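Local coordinates for fatty acid-binding protein TM_1468 (Thermotoga maritima, PDB 1VPV), which binds long-chain fatty acids such as palmitate and may take part in lipid transport or fatty acid metabolism, at residues D36-Y41 with K84-K89; P78-F83 with V115-E120; C204-N209 with I213-V218. One frame throughout, in Å; residues are numbered along the deposited sequence.

Contact 1 of 3, residues D36-Y41 with K84-K89; sequences DSIPLY and KKRYLK. With PLM (palmitic acid), chain D.
R86 reaches from helix 80-92 to strand 35-43, joining the helix to one of the two mixed sheets of the DegV fold, and its guanidinium meets D36, I38 and P39. R86 NH1 alone faces the carboxylate, about equally far from D36 OD1 and OD2; the salt bridge is D36 OD2 to R86 NH1, 3.0 Å. The carboxylate sits at the edge of the guanidinium with the planes 47° apart, so the groups meet askew. D36 holds CG anti to its backbone N (chi1 -160°), which sends the carboxylate toward the helix; OD1 also accepts from S37 N. One face of the guanidinium lies over the backbone of I38, with I38 CA 4.1 Å from R86 CZ. S37 O is on a face too, but its angle to NH1 is too poor for a hydrogen bond. P39 CD comes obliquely to within 3.2 Å of R86 NH2. Nearer the helix, I38 CD1 packs on R86 CG at 4.2 Å. Further along, L40 turns its CD2 to the palmitate, 3.3 Å from PLM C2. D36 OD2 has a second partner in Y90 OH, and K89 NZ, paired with E93, stands 5.6 Å from D36 OD2. With two cations near, the carboxylate is probably kept ionised.

Contact 2 of 3, residues P78-F83 with V115-E120; sequences PSVEDF and VLASKE
A117 CB wedges against the first turn of helix 80-92, 3.3 Å from F83 CB and 3.4 Å from V80 O. This is the close part of the contact: a methyl group is small enough to let the backbones approach, with the CA atoms of V80 and A117 5.0 Å apart. F83 touches A117 chiefly through CB; its ring leads off toward T110, S113 and A114 of helix 110-118 and I38 of strand 35-43. V80 divides its two methyls between A117 and L116. CG1, anti to the backbone N (chi1 171°), rests on the backbone of A117, 3.8 Å from A117 CA. The two helices follow strands 74-76 and 97-102 of the DegV fold, and helix 80-92 starts here with S79 as N-cap: S79 OG accepts from D82 N at 3.1 Å with an N-H...O angle of 157°. On the looser side V80 CG2 touches L116 CB at 3.8 Å and L116 CD1 at 4.0 Å, the two side chains lying aslant. L116 is exposed to solvent and V80 partly so, in contrast to the buried F83 and A117. At the far end E120 points its carboxylate toward K84, the residue after F83, in a long and weak ion pair.

Contact 3 of 3, residues C204-N209 with I213-V218; sequences CLHIEN and IPYRKV
Strands 204-208 and 213-218 run antiparallel as the arms of a beta hairpin, their axes 4.5 Å apart at the closest and strongly twisted, with 144° between their directions. H206 and I213 form a hydrogen-bonded pair, exchanging both backbone bonds, while L205 and P214 form the next, non-hydrogen-bonded pair. The register then slips by one residue: Y215 and R216 both face C204, a classic beta bulge. Y215 N donates to C204 O at 2.8 Å and C204 N to R216 O at 2.8 Å, the latter almost straight. P214 CA makes a CA-H...O contact with C204 O, as L205 CA does with I213 O.

The Y215 ring lies across the other strand. C204 CB sits over its face, 4.0 Å from the ring centroid, in a CH-pi contact, with SG oblique and farther off. At the edge of the same ring comes the backbone of L205, its C atom 3.7 Å from Y215 CE1. Y215 CG lies between the backbone N and the carbonyl carbon (chi1 70°), which folds the ring back toward C204. H206 turns its imidazole at 88° to the tyrosine, CD2 3.6 Å from Y215 CD1, and its NE2 reaches I213 CB at 3.8 Å. An alanine at Y215 is likely to leave C204 CB without its aromatic cover and the H206 ring freer to turn. On the sheet face opposite C204 and H206, L205 CG packs on P214 CB at 4.2 Å.

Helix 220-232 packs against the tyrosine side of the hairpin: Y215 OH bonds to A227 O, and K231 makes a cation-pi contact with its ring. Strand 170-176 pairs with 201-208 on its other side, bonding to L205 and I207, while strand 211-219 is the outermost strand of this sheet within the chain.

Overall arrangement
Contacts 1 and 2 are neighbours, with centres 9 Å apart, and share helix 80-92, which packs on strand 35-43 through one part of its surface and on helix 110-118 through another. They meet directly: Y87 packs its ring on A117, and Y41 OH lies very close to D82 OD2, a probable hydrogen bond. Contact 3 belongs to the other sheet, its centre 31 Å from that of contact 1 and 32 Å from that of contact 2. The palmitate lies between these regions. Its carboxylate bonds to S108 and T75, L40 of contact 1 touches its head end, the F83 side chain is about 9 Å from it, and that of L205 in contact 3 about 7 Å.

Contact 1 of 3, residues D36-Y41 with K84-K89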
# COMPACT_ATOMS: atom_id res chain seq x y z
N ASP A 36 -7.40 7.07 -8.92
CA ASP A 36 -7.22 8.28 -8.16
C ASP A 36 -6.80 7.91 -6.76
O ASP A 36 -7.08 6.79 -6.29
CB ASP A 36 -8.57 9.01 -8.11
CG ASP A 36 -8.45 10.50 -7.79
OD1 ASP A 36 -7.33 11.02 -7.59
OD2 ASP A 36 -9.53 11.14 -7.72
N SER A 37 -6.16 8.85 -6.08
CA SER A 37 -5.68 8.69 -4.73
C SER A 37 -6.34 9.72 -3.79
O SER A 37 -6.29 10.91 -4.06
CB SER A 37 -4.15 8.86 -4.71
OG SER A 37 -3.62 8.39 -3.48
N ILE A 38 -6.97 9.26 -2.71
CA ILE A 38 -7.57 10.19 -1.74
C ILE A 38 -6.62 10.34 -0.55
O ILE A 38 -6.22 9.36 0.03
CB ILE A 38 -9.00 9.78 -1.28
CG1 ILE A 38 -9.51 10.78 -0.24
CG2 ILE A 38 -9.05 8.35 -0.72
CD1 ILE A 38 -10.98 10.58 0.10
N PRO A 39 -6.24 11.59 -0.21
CA PRO A 39 -5.25 11.80 0.85
C PRO A 39 -5.75 11.47 2.26
O PRO A 39 -6.84 11.88 2.66
CB PRO A 39 -4.91 13.30 0.76
CG PRO A 39 -5.64 13.84 -0.42
CD PRO A 39 -6.70 12.86 -0.81
N LEU A 40 -4.93 10.76 3.02
CA LEU A 40 -5.05 10.81 4.46
C LEU A 40 -4.23 12.02 4.95
O LEU A 40 -3.61 12.74 4.16
CB LEU A 40 -4.56 9.50 5.10
CG LEU A 40 -5.55 8.35 5.16
CD1 LEU A 40 -5.80 7.76 3.76
CD2 LEU A 40 -5.07 7.28 6.12
N TYR A 41 -4.24 12.22 6.27
CA TYR A 41 -3.61 13.38 6.88
C TYR A 41 -2.49 13.04 7.86
O TYR A 41 -2.50 12.00 8.53
CB TYR A 41 -4.65 14.24 7.58
CG TYR A 41 -5.77 14.67 6.68
CD1 TYR A 41 -5.62 15.75 5.82
CD2 TYR A 41 -7.00 14.01 6.71
CE1 TYR A 41 -6.64 16.15 4.98
CE2 TYR A 41 -8.06 14.42 5.88
CZ TYR A 41 -7.86 15.49 5.02
OH TYR A 41 -8.90 15.88 4.20
N LYS A 84 -17.30 11.67 0.25
CA LYS A 84 -18.51 12.16 -0.44
C LYS A 84 -18.13 13.07 -1.60
O LYS A 84 -18.63 12.92 -2.70
CB LYS A 84 -19.41 12.98 0.49
CG LYS A 84 -20.59 12.27 1.09
CD LYS A 84 -21.58 13.26 1.72
CE LYS A 84 -22.35 14.10 0.67
NZ LYS A 84 -23.51 14.89 1.23
N LYS A 85 -17.26 14.03 -1.34
CA LYS A 85 -16.90 15.01 -2.36
C LYS A 85 -16.27 14.34 -3.59
O LYS A 85 -16.69 14.62 -4.70
CB LYS A 85 -16.01 16.13 -1.79
CG LYS A 85 -16.79 17.06 -0.84
CD LYS A 85 -15.97 18.26 -0.33
N ARG A 86 -15.32 13.45 -3.38
CA ARG A 86 -14.76 12.67 -4.48
C ARG A 86 -15.83 11.87 -5.25
O ARG A 86 -15.87 11.93 -6.49
CB ARG A 86 -13.66 11.69 -4.01
CG ARG A 86 -12.45 12.33 -3.37
CD ARG A 86 -11.20 12.27 -4.24
NE ARG A 86 -10.11 13.07 -3.66
CZ ARG A 86 -8.89 13.17 -4.17
NH1 ARG A 86 -8.56 12.52 -5.27
NH2 ARG A 86 -7.98 13.92 -3.58
N TYR A 87 -16.69 11.15 -4.52
CA TYR A 87 -17.74 10.34 -5.17
C TYR A 87 -18.60 11.19 -6.11
O TYR A 87 -18.87 10.81 -7.25
CB TYR A 87 -18.67 9.68 -4.13
CG TYR A 87 -18.02 8.67 -3.19
CD1 TYR A 87 -16.77 8.12 -3.47
CD2 TYR A 87 -18.67 8.23 -2.03
CE1 TYR A 87 -16.19 7.17 -2.61
CE2 TYR A 87 -18.10 7.27 -1.19
CZ TYR A 87 -16.86 6.76 -1.47
OH TYR A 87 -16.29 5.83 -0.63
N LEU A 88 -19.03 12.34 -5.60
CA LEU A 88 -19.84 13.28 -6.34
C LEU A 88 -19.10 13.87 -7.53
O LEU A 88 -19.72 14.08 -8.57
CB LEU A 88 -20.30 14.42 -5.45
CG LEU A 88 -21.28 13.97 -4.38
CD1 LEU A 88 -21.55 15.14 -3.44
CD2 LEU A 88 -22.61 13.45 -4.99
N LYS A 89 -17.81 14.14 -7.37
CA LYS A 89 -17.02 14.61 -8.50
C LYS A 89 -16.99 13.57 -9.61
O LYS A 89 -17.12 13.92 -10.79
CB LYS A 89 -15.61 14.99 -8.07
CG LYS A 89 -14.65 15.31 -9.22
CD LYS A 89 -13.25 15.62 -8.64
CE LYS A 89 -12.13 14.82 -9.30
NZ LYS A 89 -11.88 15.27 -10.69
C1 PLM D . -4.75 6.30 9.61
O1 PLM D . -5.98 5.99 9.54
O2 PLM D . -4.33 7.21 10.39
C2 PLM D . -3.79 5.57 8.70
C3 PLM D . -3.02 4.51 9.45
C4 PLM D . -1.96 3.89 8.54
C5 PLM D . -1.15 2.88 9.34
C6 PLM D . -0.07 2.23 8.52
C7 PLM D . 0.69 1.16 9.29
C8 PLM D . 2.01 0.82 8.59
C9 PLM D . 1.78 -0.04 7.36
CA PLM D . 3.07 -0.31 6.62
CB PLM D . 2.84 -1.30 5.48
CC PLM D . 4.05 -1.35 4.56
CD PLM D . 3.93 -2.46 3.49
CE PLM D . 5.02 -2.37 2.44
CF PLM D . 5.02 -3.55 1.49
CG PLM D . 4.01 -3.40 0.34

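Contact 2 of 3, residues P78-F83 with V115-E120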
# COMPACT_ATOMS: atom_id res chain seq x y z
N PRO A 78 -9.27 9.90 6.17
CA PRO A 78 -10.10 10.96 5.58
C PRO A 78 -11.49 10.95 6.23
O PRO A 78 -11.96 9.88 6.70
CB PRO A 78 -10.22 10.56 4.10
CG PRO A 78 -9.27 9.35 3.91
CD PRO A 78 -9.19 8.74 5.26
N SER A 79 -12.14 12.09 6.25
CA SER A 79 -13.50 12.14 6.79
C SER A 79 -14.49 11.54 5.78
O SER A 79 -14.21 11.43 4.57
CB SER A 79 -13.91 13.58 7.10
OG SER A 79 -14.16 14.29 5.88
N VAL A 80 -15.66 11.20 6.28
CA VAL A 80 -16.75 10.80 5.43
C VAL A 80 -16.99 11.85 4.32
O VAL A 80 -17.18 11.50 3.17
CB VAL A 80 -18.00 10.60 6.29
CG1 VAL A 80 -19.26 10.40 5.43
CG2 VAL A 80 -17.77 9.42 7.23
N GLU A 81 -16.90 13.13 4.66
CA GLU A 81 -17.10 14.22 3.71
C GLU A 81 -16.08 14.21 2.57
O GLU A 81 -16.44 14.44 1.41
CB GLU A 81 -17.04 15.57 4.45
CG GLU A 81 -17.32 16.80 3.61
N ASP A 82 -14.80 13.96 2.89
CA ASP A 82 -13.73 13.91 1.88
C ASP A 82 -14.07 12.84 0.84
O ASP A 82 -13.84 13.03 -0.36
CB ASP A 82 -12.40 13.52 2.52
CG ASP A 82 -11.74 14.67 3.29
OD1 ASP A 82 -12.14 15.83 3.17
OD2 ASP A 82 -10.75 14.42 4.01
N PHE A 83 -14.58 11.70 1.32
CA PHE A 83 -15.06 10.65 0.43
C PHE A 83 -16.29 11.07 -0.41
O PHE A 83 -16.32 10.78 -1.63
CB PHE A 83 -15.34 9.35 1.19
CG PHE A 83 -14.12 8.47 1.38
CD1 PHE A 83 -13.61 7.75 0.32
CD2 PHE A 83 -13.49 8.37 2.62
CE1 PHE A 83 -12.44 6.97 0.48
CE2 PHE A 83 -12.37 7.58 2.80
CZ PHE A 83 -11.84 6.87 1.73
N VAL A 115 -17.19 3.72 3.46
CA VAL A 115 -18.46 3.00 3.44
C VAL A 115 -19.57 3.91 3.86
O VAL A 115 -20.65 3.87 3.28
CB VAL A 115 -18.47 1.72 4.34
CG1 VAL A 115 -19.88 1.15 4.50
CG2 VAL A 115 -17.59 0.67 3.74
N LEU A 116 -19.32 4.73 4.88
CA LEU A 116 -20.35 5.65 5.35
C LEU A 116 -20.64 6.66 4.24
O LEU A 116 -21.81 7.00 3.99
CB LEU A 116 -19.94 6.36 6.65
CG LEU A 116 -19.84 5.46 7.90
CD1 LEU A 116 -19.18 6.20 9.07
CD2 LEU A 116 -21.19 4.96 8.31
N ALA A 117 -19.59 7.10 3.54
CA ALA A 117 -19.76 8.10 2.49
C ALA A 117 -20.62 7.50 1.36
O ALA A 117 -21.42 8.21 0.78
CB ALA A 117 -18.44 8.57 1.98
N SER A 118 -20.48 6.19 1.12
CA SER A 118 -21.24 5.52 0.03
C SER A 118 -22.76 5.56 0.22
O SER A 118 -23.52 5.45 -0.75
CB SER A 118 -20.84 4.06 -0.12
OG SER A 118 -21.31 3.29 0.97
N LYS A 119 -23.18 5.68 1.48
CA LYS A 119 -24.61 5.74 1.80
C LYS A 119 -25.19 7.13 1.60
O LYS A 119 -26.40 7.27 1.57
CB LYS A 119 -24.86 5.26 3.24
CG LYS A 119 -24.28 3.86 3.47
CD LYS A 119 -24.96 3.12 4.60
CE LYS A 119 -24.43 1.70 4.67
NZ LYS A 119 -25.52 0.75 5.06
N GLU A 120 -24.34 8.15 1.44
CA GLU A 120 -24.84 9.51 1.26
C GLU A 120 -24.86 10.03 -0.18
O GLU A 120 -25.02 11.21 -0.39
CB GLU A 120 -24.03 10.45 2.14
CG GLU A 120 -24.14 10.09 3.62
CD GLU A 120 -24.10 11.30 4.54
OE1 GLU A 120 -23.42 12.30 4.22
OE2 GLU A 120 -24.76 11.25 5.60

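Contact 3 of 3, residues C204-N209 with I213-V218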
# COMPACT_ATOMS: atom_id res chain seq x y z
N CYS A 204 11.80 -7.40 10.22
CA CYS A 204 11.00 -7.83 9.08
C CYS A 204 9.56 -8.05 9.47
O CYS A 204 9.25 -8.77 10.41
CB CYS A 204 11.57 -9.12 8.48
SG CYS A 204 13.35 -9.04 8.04
N LEU A 205 8.66 -7.46 8.69
CA LEU A 205 7.25 -7.64 8.92
C LEU A 205 6.54 -8.09 7.65
O LEU A 205 7.07 -7.97 6.53
CB LEU A 205 6.61 -6.34 9.43
CG LEU A 205 7.19 -5.70 10.71
CD1 LEU A 205 8.37 -4.77 10.42
CD2 LEU A 205 6.14 -4.92 11.43
N HIS A 206 5.34 -8.64 7.85
CA HIS A 206 4.38 -8.83 6.77
C HIS A 206 3.00 -8.56 7.30
O HIS A 206 2.81 -8.28 8.48
CB HIS A 206 4.45 -10.23 6.16
CG HIS A 206 4.05 -11.32 7.11
ND1 HIS A 206 3.12 -12.29 6.78
CD2 HIS A 206 4.44 -11.60 8.38
CE1 HIS A 206 2.97 -13.11 7.80
NE2 HIS A 206 3.76 -12.73 8.78
N ILE A 207 2.03 -8.61 6.40
CA ILE A 207 0.65 -8.43 6.73
C ILE A 207 -0.08 -9.74 6.56
O ILE A 207 0.01 -10.35 5.51
CB ILE A 207 0.03 -7.41 5.80
CG1 ILE A 207 0.82 -6.11 5.93
CG2 ILE A 207 -1.46 -7.27 6.12
CD1 ILE A 207 0.08 -4.86 5.51
N GLU A 208 -0.84 -10.13 7.56
CA GLU A 208 -1.51 -11.42 7.60
C GLU A 208 -2.86 -11.16 8.25
O GLU A 208 -2.90 -10.69 9.38
CB GLU A 208 -0.67 -12.42 8.40
CG GLU A 208 -1.34 -13.79 8.75
CD GLU A 208 -0.29 -14.90 8.86
OE1 GLU A 208 0.07 -15.48 7.79
OE2 GLU A 208 0.22 -15.16 9.99
N ASN A 209 -3.94 -11.44 7.51
CA ASN A 209 -5.30 -11.16 7.97
C ASN A 209 -5.55 -9.70 8.34
O ASN A 209 -6.27 -9.43 9.32
CB ASN A 209 -5.61 -12.05 9.18
CG ASN A 209 -5.55 -13.51 8.84
OD1 ASN A 209 -5.02 -14.31 9.60
ND2 ASN A 209 -6.07 -13.88 7.66
N ILE A 213 2.60 -7.99 11.33
CA ILE A 213 3.24 -9.03 12.08
C ILE A 213 4.76 -9.00 11.87
O ILE A 213 5.25 -9.36 10.80
CB ILE A 213 2.72 -10.39 11.64
CG1 ILE A 213 1.18 -10.34 11.51
CG2 ILE A 213 3.24 -11.52 12.61
CD1 ILE A 213 0.42 -10.16 12.81
N PRO A 214 5.51 -8.61 12.91
CA PRO A 214 6.97 -8.75 12.85
C PRO A 214 7.26 -10.23 12.92
O PRO A 214 6.65 -10.91 13.73
CB PRO A 214 7.50 -8.07 14.12
CG PRO A 214 6.31 -7.52 14.85
CD PRO A 214 5.04 -8.06 14.19
N TYR A 215 8.13 -10.73 12.07
CA TYR A 215 8.42 -12.17 12.12
C TYR A 215 9.92 -12.52 12.24
O TYR A 215 10.27 -13.66 12.53
CB TYR A 215 7.75 -12.85 10.92
CG TYR A 215 8.39 -12.52 9.62
CD1 TYR A 215 7.99 -11.42 8.89
CD2 TYR A 215 9.45 -13.29 9.13
CE1 TYR A 215 8.59 -11.11 7.68
CE2 TYR A 215 10.07 -12.98 7.95
CZ TYR A 215 9.64 -11.90 7.22
OH TYR A 215 10.24 -11.62 6.01
N ARG A 216 10.81 -11.54 12.04
CA ARG A 216 12.25 -11.79 12.14
C ARG A 216 13.03 -10.51 12.44
O ARG A 216 12.68 -9.44 11.97
CB ARG A 216 12.76 -12.39 10.83
CG ARG A 216 13.83 -13.41 11.02
CD ARG A 216 13.97 -14.23 9.79
NE ARG A 216 15.23 -14.96 9.77
CZ ARG A 216 15.74 -15.58 8.71
NH1 ARG A 216 15.08 -15.57 7.55
NH2 ARG A 216 16.91 -16.22 8.80
N LYS A 217 14.06 -10.65 13.25
CA LYS A 217 15.04 -9.61 13.48
C LYS A 217 16.31 -10.15 12.91
O LYS A 217 16.70 -11.26 13.22
CB LYS A 217 15.29 -9.35 14.97
CG LYS A 217 14.05 -9.03 15.77
CD LYS A 217 14.25 -9.28 17.31
CE LYS A 217 14.78 -8.03 18.00
NZ LYS A 217 14.71 -8.12 19.50
N VAL A 218 16.96 -9.39 12.06
CA VAL A 218 18.26 -9.79 11.55
C VAL A 218 19.18 -8.55 11.61
O VAL A 218 18.75 -7.44 12.02
CB VAL A 218 18.13 -10.28 10.11
CG1 VAL A 218 17.10 -11.39 10.00
CG2 VAL A 218 17.76 -9.13 9.19